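CRISPR-associated endoribonuclease Cse3 (Thermus thermophilus, PDB 2Y8Y) cleaves CRISPR transcripts as a Cas6-family endoribonuclease and retains the processed crRNA, probably as part of the Cascade ribonucleoprotein complex. Local coordinates at residues 23-34 and 46-54; 100-108 and 119-130. All blocks are in the same frame, centred on the assembly; numbering follows the deposited sequence.

Contact 1: residues 23-34 and 46-54; sequences LANPYEMHRTLS and ERLLWRLEP. With nucleotides of chain B.
Helix 26-34 of a ferredoxin-like domain packs through Trp-50 on strand 49-52, an edge strand of the four-stranded antiparallel sheet, with the two axes at 130°. Chi1 of Trp-50 (87°) places CG between the backbone N and the carbonyl carbon, and the indole is turned toward the helix. Met-29 and Leu-33 share a single indole face: Leu-33 CD1 makes a CH-pi contact over the five-membered ring, 3.6 Å from Trp-50 CD2, and Met-29 CG lies 3.7 Å from Trp-50 CE2. Met-29 SD stands farther above that ring, a Met-aromatic contact. At the six-membered end, His-30 CB is 3.6 Å from Trp-50 CH2, while Pro-26 O meets the ring edge.

Packing continues on both sides of Trp-50, to Leu-52 on the strand and to Leu-48 just before it. The side chains of Leu-52 and of Leu-23, near the end of the preceding helix, cross at about a right angle, Leu-23 CD2 lying 3.8 Å from Leu-52 CD1, whereas Leu-48 CD2 sits 3.5 Å from Ser-34 OG. That hydroxyl donates to His-30 O, which also takes Ser-34 N from the opposite face of its carbonyl plane, and Ser-34 OG also lies over one face of the His-30 imidazole.

The imidazole edge is turned to the RNA, with His-30 CD2 3.2 Å from O5' of A18 in chain B. Arg-47 grips Leu-48 O side-on with NE and NH2, which fixes its guanidinium. NH1 then donates in plane to OP1 of G16 (2.8 Å) and OP2 of DG17, both of chain B; NH2 also binds the latter. With Tyr-27, inferred to stabilise the transition state, whose ring edge meets A18 OP2 of chain B, this is a ferredoxin-like helix-on-sheet core carrying a phosphate-binding ribonuclease site.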
# COMPACT_ATOMS: atom_id res chain seq x y z
N LEU A 23 15.93 1.85 -2.94
CA LEU A 23 15.37 2.79 -1.98
C LEU A 23 15.20 4.18 -2.59
O LEU A 23 14.29 4.92 -2.22
CB LEU A 23 16.24 2.86 -0.72
CG LEU A 23 16.11 1.66 0.22
CD1 LEU A 23 17.21 1.69 1.26
CD2 LEU A 23 14.75 1.65 0.89
N ALA A 24 16.07 4.50 -3.55
CA ALA A 24 16.08 5.82 -4.17
C ALA A 24 15.13 5.93 -5.36
O ALA A 24 14.81 7.04 -5.79
CB ALA A 24 17.49 6.21 -4.59
N ASN A 25 14.68 4.80 -5.88
CA ASN A 25 13.80 4.80 -7.05
C ASN A 25 12.76 3.70 -6.96
O ASN A 25 13.08 2.52 -7.13
CB ASN A 25 14.61 4.63 -8.33
CG ASN A 25 13.76 4.78 -9.58
OD1 ASN A 25 12.55 5.03 -9.51
ND2 ASN A 25 14.40 4.65 -10.74
N PRO A 26 11.50 4.09 -6.70
CA PRO A 26 10.43 3.09 -6.54
C PRO A 26 10.27 2.19 -7.77
O PRO A 26 9.83 1.05 -7.65
CB PRO A 26 9.17 3.94 -6.36
CG PRO A 26 9.65 5.26 -5.88
CD PRO A 26 11.01 5.46 -6.48
N TYR A 27 10.60 2.71 -8.94
CA TYR A 27 10.57 1.88 -10.14
C TYR A 27 11.51 0.68 -10.01
O TYR A 27 11.16 -0.44 -10.38
CB TYR A 27 10.91 2.70 -11.38
CG TYR A 27 11.01 1.86 -12.62
CD1 TYR A 27 9.89 1.57 -13.38
CD2 TYR A 27 12.24 1.36 -13.05
CE1 TYR A 27 9.98 0.80 -14.52
CE2 TYR A 27 12.34 0.59 -14.19
CZ TYR A 27 11.20 0.31 -14.92
OH TYR A 27 11.30 -0.46 -16.06
N GLU A 28 12.71 0.91 -9.49
CA GLU A 28 13.66 -0.18 -9.28
C GLU A 28 13.20 -1.13 -8.17
O GLU A 28 13.35 -2.34 -8.27
CB GLU A 28 15.05 0.36 -8.98
CG GLU A 28 15.75 1.01 -10.16
CD GLU A 28 16.00 0.04 -11.30
OE1 GLU A 28 16.02 -1.19 -11.07
OE2 GLU A 28 16.17 0.51 -12.45
N MET A 29 12.64 -0.56 -7.11
CA MET A 29 12.11 -1.40 -6.04
C MET A 29 11.05 -2.35 -6.60
O MET A 29 11.04 -3.53 -6.26
CB MET A 29 11.52 -0.54 -4.93
CG MET A 29 10.96 -1.34 -3.77
SD MET A 29 12.29 -2.08 -2.79
CE MET A 29 12.93 -0.62 -1.97
N HIS A 30 10.19 -1.84 -7.46
CA HIS A 30 9.16 -2.66 -8.09
C HIS A 30 9.77 -3.82 -8.88
O HIS A 30 9.28 -4.95 -8.80
CB HIS A 30 8.29 -1.79 -9.01
CG HIS A 30 7.30 -2.55 -9.83
ND1 HIS A 30 6.21 -3.19 -9.28
CD2 HIS A 30 7.22 -2.76 -11.16
CE1 HIS A 30 5.50 -3.76 -10.23
NE2 HIS A 30 6.10 -3.52 -11.39
N ARG A 31 10.82 -3.53 -9.65
CA ARG A 31 11.48 -4.58 -10.43
C ARG A 31 12.00 -5.69 -9.52
O ARG A 31 11.82 -6.88 -9.81
CB ARG A 31 12.63 -3.99 -11.26
CG ARG A 31 12.18 -3.02 -12.34
CD ARG A 31 13.38 -2.40 -13.06
NE ARG A 31 14.00 -3.30 -14.02
CZ ARG A 31 13.70 -3.33 -15.32
NH1 ARG A 31 12.78 -2.51 -15.80
NH2 ARG A 31 14.32 -4.18 -16.13
N THR A 32 12.63 -5.30 -8.41
CA THR A 32 13.16 -6.28 -7.47
C THR A 32 12.08 -7.12 -6.80
O THR A 32 12.14 -8.36 -6.83
CB THR A 32 13.99 -5.60 -6.37
OG1 THR A 32 15.16 -5.02 -6.96
CG2 THR A 32 14.42 -6.61 -5.31
N LEU A 33 11.09 -6.47 -6.22
CA LEU A 33 10.10 -7.17 -5.43
C LEU A 33 9.28 -8.11 -6.31
O LEU A 33 8.89 -9.20 -5.87
CB LEU A 33 9.19 -6.18 -4.70
CG LEU A 33 9.91 -5.25 -3.72
CD1 LEU A 33 8.87 -4.35 -3.07
CD2 LEU A 33 10.70 -6.04 -2.67
N SER A 34 9.03 -7.69 -7.54
CA SER A 34 8.22 -8.49 -8.47
C SER A 34 8.83 -9.87 -8.73
O SER A 34 8.12 -10.82 -9.05
CB SER A 34 8.04 -7.76 -9.80
OG SER A 34 7.22 -6.62 -9.66
N GLU A 46 -1.77 -12.38 -8.98
CA GLU A 46 -1.06 -11.59 -7.99
C GLU A 46 -1.38 -10.08 -8.03
O GLU A 46 -1.68 -9.50 -9.09
CB GLU A 46 0.45 -11.85 -8.13
CG GLU A 46 1.35 -11.24 -7.05
CD GLU A 46 0.94 -11.63 -5.64
OE1 GLU A 46 1.40 -12.69 -5.15
OE2 GLU A 46 0.18 -10.87 -5.02
N ARG A 47 -1.34 -9.46 -6.85
CA ARG A 47 -1.38 -8.01 -6.71
C ARG A 47 -0.31 -7.67 -5.69
O ARG A 47 -0.57 -7.63 -4.49
CB ARG A 47 -2.76 -7.54 -6.25
CG ARG A 47 -2.85 -6.04 -5.87
CD ARG A 47 -2.60 -5.09 -7.05
NE ARG A 47 -1.19 -4.73 -7.21
CZ ARG A 47 -0.72 -3.99 -8.21
NH1 ARG A 47 -1.57 -3.54 -9.12
NH2 ARG A 47 0.57 -3.71 -8.29
N LEU A 48 0.90 -7.43 -6.17
CA LEU A 48 2.00 -7.06 -5.31
C LEU A 48 1.76 -5.63 -4.80
O LEU A 48 1.49 -4.73 -5.60
CB LEU A 48 3.28 -7.11 -6.13
CG LEU A 48 4.52 -6.51 -5.50
CD1 LEU A 48 4.89 -7.36 -4.30
CD2 LEU A 48 5.63 -6.48 -6.53
N LEU A 49 1.84 -5.44 -3.48
CA LEU A 49 1.77 -4.11 -2.86
C LEU A 49 2.90 -3.97 -1.86
O LEU A 49 3.34 -4.96 -1.26
CB LEU A 49 0.44 -3.91 -2.15
CG LEU A 49 -0.82 -4.00 -3.00
CD1 LEU A 49 -2.07 -4.03 -2.13
CD2 LEU A 49 -0.87 -2.82 -3.97
N TRP A 50 3.39 -2.76 -1.65
CA TRP A 50 4.40 -2.54 -0.64
C TRP A 50 4.34 -1.13 -0.09
O TRP A 50 3.70 -0.26 -0.66
CB TRP A 50 5.80 -2.87 -1.17
CG TRP A 50 6.52 -1.76 -1.88
CD1 TRP A 50 7.33 -0.81 -1.32
CD2 TRP A 50 6.57 -1.53 -3.29
NE1 TRP A 50 7.84 0.01 -2.28
CE2 TRP A 50 7.40 -0.42 -3.50
CE3 TRP A 50 5.98 -2.15 -4.39
CZ2 TRP A 50 7.65 0.10 -4.77
CZ3 TRP A 50 6.24 -1.64 -5.65
CH2 TRP A 50 7.07 -0.53 -5.83
N ARG A 51 4.96 -0.94 1.07
CA ARG A 51 5.16 0.39 1.63
C ARG A 51 6.55 0.48 2.21
O ARG A 51 6.99 -0.41 2.95
CB ARG A 51 4.12 0.68 2.72
CG ARG A 51 4.29 2.07 3.35
CD ARG A 51 3.16 2.45 4.32
NE ARG A 51 3.04 1.50 5.43
CZ ARG A 51 2.05 0.61 5.59
NH1 ARG A 51 1.05 0.51 4.72
NH2 ARG A 51 2.07 -0.20 6.64
N LEU A 52 7.27 1.55 1.85
CA LEU A 52 8.51 1.90 2.52
C LEU A 52 8.15 2.68 3.76
O LEU A 52 7.57 3.77 3.67
CB LEU A 52 9.41 2.74 1.61
CG LEU A 52 10.67 3.30 2.28
CD1 LEU A 52 11.52 2.19 2.89
CD2 LEU A 52 11.49 4.10 1.27
N GLU A 53 8.46 2.11 4.93
CA GLU A 53 8.12 2.73 6.20
C GLU A 53 9.03 3.92 6.49
O GLU A 53 10.17 3.96 6.01
CB GLU A 53 8.20 1.72 7.35
CG GLU A 53 7.30 0.50 7.20
CD GLU A 53 5.84 0.78 7.52
OE1 GLU A 53 5.31 1.83 7.13
OE2 GLU A 53 5.22 -0.08 8.17
N PRO A 54 8.54 4.88 7.27
CA PRO A 54 9.31 6.08 7.63
C PRO A 54 10.38 5.74 8.66
O PRO A 54 10.28 4.67 9.26
CB PRO A 54 8.25 7.00 8.24
CG PRO A 54 7.27 6.06 8.85
CD PRO A 54 7.23 4.84 7.95
P A B 18 6.47 -0.91 -14.73
OP1 A B 18 6.43 0.07 -13.64
OP2 A B 18 6.93 -0.47 -16.08
O5' A B 18 7.30 -2.19 -14.26
C5' A B 18 7.64 -3.23 -15.17
C4' A B 18 8.77 -4.06 -14.64
O4' A B 18 8.33 -4.83 -13.49
C3' A B 18 9.34 -5.11 -15.57
O3' A B 18 10.21 -4.58 -16.56
C2' A B 18 10.01 -6.07 -14.61
O2' A B 18 11.25 -5.54 -14.15
C1' A B 18 9.02 -6.06 -13.45
N9 A B 18 8.04 -7.15 -13.57
C8 A B 18 6.71 -7.09 -13.93
N7 A B 18 6.12 -8.26 -13.96
C5 A B 18 7.13 -9.15 -13.62
C6 A B 18 7.16 -10.55 -13.46
N6 A B 18 6.11 -11.35 -13.66
N1 A B 18 8.33 -11.12 -13.09
C2 A B 18 9.40 -10.34 -12.90
N3 A B 18 9.49 -9.01 -13.01
C4 A B 18 8.31 -8.48 -13.38
P G B 16 -4.77 -2.15 -10.20
OP1 G B 16 -4.35 -3.26 -9.31
OP2 G B 16 -4.77 -0.76 -9.66
O5' G B 16 -3.95 -2.17 -11.55
C5' G B 16 -3.77 -3.37 -12.28
C4' G B 16 -2.98 -3.13 -13.54
O4' G B 16 -3.65 -2.15 -14.37
C3' G B 16 -1.58 -2.56 -13.36
O3' G B 16 -0.64 -3.53 -12.96
C2' G B 16 -1.31 -1.99 -14.74
O2' G B 16 -1.01 -3.02 -15.67
C1' G B 16 -2.67 -1.41 -15.09
N9 G B 16 -2.76 0.01 -14.69
C8 G B 16 -3.38 0.56 -13.59
N7 G B 16 -3.23 1.85 -13.54
C5 G B 16 -2.46 2.17 -14.66
C6 G B 16 -1.98 3.42 -15.12
O6 G B 16 -2.14 4.55 -14.63
N1 G B 16 -1.24 3.29 -16.29
C2 G B 16 -1.00 2.10 -16.94
N2 G B 16 -0.27 2.17 -18.06
N3 G B 16 -1.44 0.92 -16.51
C4 G B 16 -2.16 1.04 -15.38
P DG B 17 0.66 -3.13 -12.09
OP1 DG B 17 1.40 -4.36 -11.81
OP2 DG B 17 0.22 -2.28 -10.96
O5' DG B 17 1.50 -2.17 -13.06
C5' DG B 17 2.06 -2.62 -14.28
C4' DG B 17 2.61 -1.48 -15.11
O4' DG B 17 1.61 -0.45 -15.33
C3' DG B 17 3.84 -0.72 -14.64
O3' DG B 17 4.98 -1.50 -14.91
C2' DG B 17 3.77 0.53 -15.52
C1' DG B 17 2.26 0.77 -15.63
N9 DG B 17 1.74 1.89 -14.82
C8 DG B 17 0.96 1.83 -13.69
N7 DG B 17 0.65 3.03 -13.24
C5 DG B 17 1.26 3.91 -14.13
C6 DG B 17 1.30 5.33 -14.16
O6 DG B 17 0.77 6.13 -13.39
N1 DG B 17 2.03 5.81 -15.24
C2 DG B 17 2.66 5.02 -16.18
N2 DG B 17 3.33 5.66 -17.15
N3 DG B 17 2.64 3.69 -16.16
C4 DG B 17 1.93 3.21 -15.11

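Contact 2: residues 100-108 and 119-130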
# COMPACT_ATOMS: atom_id res chain seq x y z
N ARG A 100 -7.38 0.08 13.46
CA ARG A 100 -6.46 1.14 13.05
C ARG A 100 -6.01 0.86 11.63
O ARG A 100 -5.97 -0.29 11.19
CB ARG A 100 -5.25 1.19 13.97
CG ARG A 100 -5.58 1.45 15.43
CD ARG A 100 -4.33 1.35 16.32
NE ARG A 100 -3.86 -0.02 16.48
CZ ARG A 100 -2.83 -0.55 15.82
NH1 ARG A 100 -2.13 0.17 14.96
NH2 ARG A 100 -2.49 -1.82 16.04
N PHE A 101 -5.66 1.91 10.90
CA PHE A 101 -5.15 1.72 9.55
C PHE A 101 -4.02 2.68 9.21
O PHE A 101 -3.87 3.75 9.82
CB PHE A 101 -6.26 1.86 8.51
CG PHE A 101 -6.66 3.28 8.24
CD1 PHE A 101 -7.63 3.90 9.03
CD2 PHE A 101 -6.06 4.01 7.23
CE1 PHE A 101 -7.99 5.23 8.81
CE2 PHE A 101 -6.42 5.34 7.00
CZ PHE A 101 -7.38 5.95 7.78
N ARG A 102 -3.23 2.27 8.23
CA ARG A 102 -2.21 3.11 7.63
C ARG A 102 -2.29 2.90 6.13
O ARG A 102 -2.46 1.77 5.65
CB ARG A 102 -0.83 2.71 8.16
CG ARG A 102 0.33 3.51 7.57
CD ARG A 102 1.65 3.19 8.26
NE ARG A 102 1.67 3.74 9.61
CZ ARG A 102 2.48 4.71 10.03
NH1 ARG A 102 3.36 5.25 9.20
NH2 ARG A 102 2.42 5.13 11.28
N LEU A 103 -2.20 4.00 5.37
CA LEU A 103 -2.26 3.93 3.92
C LEU A 103 -1.47 5.06 3.32
O LEU A 103 -1.80 6.24 3.54
CB LEU A 103 -3.71 4.03 3.41
CG LEU A 103 -3.87 4.24 1.89
CD1 LEU A 103 -3.30 3.03 1.11
CD2 LEU A 103 -5.35 4.50 1.53
N ARG A 104 -0.44 4.71 2.55
CA ARG A 104 0.29 5.70 1.78
C ARG A 104 -0.28 5.66 0.37
O ARG A 104 -0.19 4.64 -0.30
CB ARG A 104 1.78 5.36 1.75
CG ARG A 104 2.64 6.57 1.40
CD ARG A 104 4.11 6.21 1.24
NE ARG A 104 4.94 7.41 1.23
CZ ARG A 104 6.24 7.42 0.98
NH1 ARG A 104 6.87 6.29 0.68
NH2 ARG A 104 6.90 8.57 1.00
N ALA A 105 -0.87 6.77 -0.07
CA ALA A 105 -1.67 6.78 -1.29
C ALA A 105 -1.37 7.96 -2.18
O ALA A 105 -0.65 8.88 -1.78
CB ALA A 105 -3.14 6.81 -0.94
N ASN A 106 -1.93 7.92 -3.38
CA ASN A 106 -1.87 9.01 -4.35
C ASN A 106 -3.29 9.47 -4.64
O ASN A 106 -3.87 9.06 -5.64
CB ASN A 106 -1.17 8.51 -5.62
CG ASN A 106 -1.13 9.54 -6.75
OD1 ASN A 106 -1.48 9.21 -7.89
ND2 ASN A 106 -0.68 10.76 -6.45
N PRO A 107 -3.87 10.30 -3.76
CA PRO A 107 -5.25 10.75 -3.99
C PRO A 107 -5.33 11.48 -5.32
O PRO A 107 -4.53 12.38 -5.59
CB PRO A 107 -5.53 11.69 -2.81
CG PRO A 107 -4.54 11.24 -1.72
CD PRO A 107 -3.31 10.85 -2.50
N ALA A 108 -6.29 11.09 -6.16
CA ALA A 108 -6.32 11.55 -7.54
C ALA A 108 -7.73 11.55 -8.08
O ALA A 108 -8.65 11.00 -7.48
CB ALA A 108 -5.43 10.65 -8.42
N ALA A 119 -3.21 14.56 -9.47
CA ALA A 119 -3.29 14.51 -8.02
C ALA A 119 -4.27 15.55 -7.49
O ALA A 119 -4.42 16.64 -8.04
CB ALA A 119 -1.91 14.72 -7.40
N LEU A 120 -4.95 15.20 -6.40
CA LEU A 120 -5.77 16.17 -5.71
C LEU A 120 -4.87 17.13 -4.96
O LEU A 120 -3.82 16.72 -4.45
CB LEU A 120 -6.71 15.45 -4.73
CG LEU A 120 -7.69 14.52 -5.43
CD1 LEU A 120 -8.55 13.76 -4.41
CD2 LEU A 120 -8.59 15.30 -6.38
N LYS A 121 -5.28 18.38 -4.89
CA LYS A 121 -4.42 19.44 -4.41
C LYS A 121 -4.47 19.71 -2.91
O LYS A 121 -3.43 19.89 -2.29
CB LYS A 121 -4.71 20.73 -5.17
CG LYS A 121 -4.49 20.59 -6.66
CD LYS A 121 -4.54 21.93 -7.37
CE LYS A 121 -4.20 21.77 -8.85
NZ LYS A 121 -4.19 23.08 -9.54
N THR A 122 -5.66 19.75 -2.34
CA THR A 122 -5.82 20.23 -0.96
C THR A 122 -5.99 19.12 0.08
O THR A 122 -6.44 18.03 -0.22
CB THR A 122 -7.01 21.19 -0.82
OG1 THR A 122 -8.24 20.46 -0.92
CG2 THR A 122 -6.94 22.31 -1.87
N PRO A 123 -5.62 19.41 1.32
CA PRO A 123 -5.84 18.41 2.37
C PRO A 123 -7.31 18.00 2.50
O PRO A 123 -7.57 16.81 2.70
CB PRO A 123 -5.32 19.11 3.63
CG PRO A 123 -4.29 20.10 3.10
CD PRO A 123 -4.85 20.58 1.79
N ALA A 124 -8.24 18.94 2.38
CA ALA A 124 -9.67 18.60 2.41
C ALA A 124 -10.02 17.61 1.30
O ALA A 124 -10.75 16.63 1.53
CB ALA A 124 -10.54 19.85 2.30
N GLU A 125 -9.50 17.84 0.10
CA GLU A 125 -9.80 16.96 -1.02
C GLU A 125 -9.19 15.58 -0.78
O GLU A 125 -9.79 14.55 -1.12
CB GLU A 125 -9.26 17.55 -2.33
CG GLU A 125 -10.06 18.74 -2.82
CD GLU A 125 -9.35 19.56 -3.87
OE1 GLU A 125 -8.12 19.42 -4.04
OE2 GLU A 125 -10.03 20.38 -4.52
N LYS A 126 -7.99 15.55 -0.19
CA LYS A 126 -7.30 14.30 0.08
C LYS A 126 -8.05 13.44 1.11
O LYS A 126 -8.22 12.24 0.90
CB LYS A 126 -5.87 14.57 0.54
CG LYS A 126 -5.01 15.13 -0.59
CD LYS A 126 -3.77 15.84 -0.12
CE LYS A 126 -2.96 16.30 -1.32
NZ LYS A 126 -1.88 17.22 -0.92
N VAL A 127 -8.53 14.07 2.18
CA VAL A 127 -9.34 13.39 3.18
C VAL A 127 -10.68 12.92 2.61
O VAL A 127 -11.11 11.79 2.86
CB VAL A 127 -9.56 14.25 4.43
CG1 VAL A 127 -10.58 13.60 5.36
CG2 VAL A 127 -8.23 14.43 5.16
N ALA A 128 -11.33 13.76 1.80
CA ALA A 128 -12.59 13.36 1.18
C ALA A 128 -12.39 12.16 0.26
O ALA A 128 -13.24 11.26 0.20
CB ALA A 128 -13.21 14.54 0.42
N TRP A 129 -11.28 12.16 -0.47
CA TRP A 129 -10.94 11.05 -1.33
C TRP A 129 -10.81 9.78 -0.50
O TRP A 129 -11.39 8.74 -0.84
CB TRP A 129 -9.64 11.35 -2.08
CG TRP A 129 -9.14 10.24 -2.98
CD1 TRP A 129 -9.48 10.05 -4.28
CD2 TRP A 129 -8.22 9.19 -2.65
NE1 TRP A 129 -8.83 8.95 -4.79
CE2 TRP A 129 -8.04 8.41 -3.81
CE3 TRP A 129 -7.53 8.83 -1.48
CZ2 TRP A 129 -7.21 7.29 -3.85
CZ3 TRP A 129 -6.68 7.71 -1.52
CH2 TRP A 129 -6.54 6.96 -2.70
N LEU A 130 -10.05 9.84 0.59
CA LEU A 130 -9.88 8.66 1.44
C LEU A 130 -11.24 8.17 1.93
O LEU A 130 -11.52 6.97 1.89
CB LEU A 130 -9.00 8.99 2.64
CG LEU A 130 -8.83 7.84 3.63
CD1 LEU A 130 -8.00 6.70 3.04
CD2 LEU A 130 -8.18 8.42 4.85
O HOH W 1 -2.90 13.97 -3.86
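Both Trp-129 and Leu-130 carry CG anti to the backbone N (chi1 178° and 177°), and these torsions send the two neighbouring side chains from helix 123-136 to the strand. The motif is a beta-hairpin, 98-110 with 117-119, whose second strand leads through a short loop into a helix that folds back over the first. Pro-107 lies over the indole: its CA stands above the centre of the six-membered ring in a CH-pi contact, 3.6 Å from Trp-129 CD2, and Ala-108 N covers the same face nearer the rim. Ala-105 CB meets Trp-129 CZ3 at 3.7 Å. Leu-130 divides its branches, CD1 reaching Leu-103 CD2 and CD2 reaching Phe-101 CZ (3.9 Å).

Thr-122 and Glu-125 start the helix with a capping box, Glu-125 N donating to Thr-122 OG1 and Thr-122 N to Glu-125 OE1. Lys-126 spends its aliphatic part on the Pro-107 ring, while its NZ forms a salt bridge with Asp-155. At the hairpin, Leu-120 N donates almost straight (170°) to Pro-107 O at 3.0 Å, and a water bridges Pro-107 O and Leu-120 O.

The contacts repeat one principle, a helix laid on an antiparallel sheet through a tryptophan, in different sheets. Both segments of contact 1 precede those of contact 2 along the chain, and the contact centres are about 20 Å apart. Strand 49-52 edges the four-stranded sheet; strand 98-110 belongs to the other, pairing with 117-119, 173-186 and 211-214. They touch where Arg-51 NE packs 3.6 Å from Arg-102 CD, and NH1 of Arg-51 also hydrogen-bonds to OG of Ser-212 on strand 211-214, so the sheets abut through these arginines. Contact 1 holds the RNA backbone beside the inferred catalytic tyrosine, whereas contact 2 lies away from that site, although Lys-121 packs on a uracil base of the RNA.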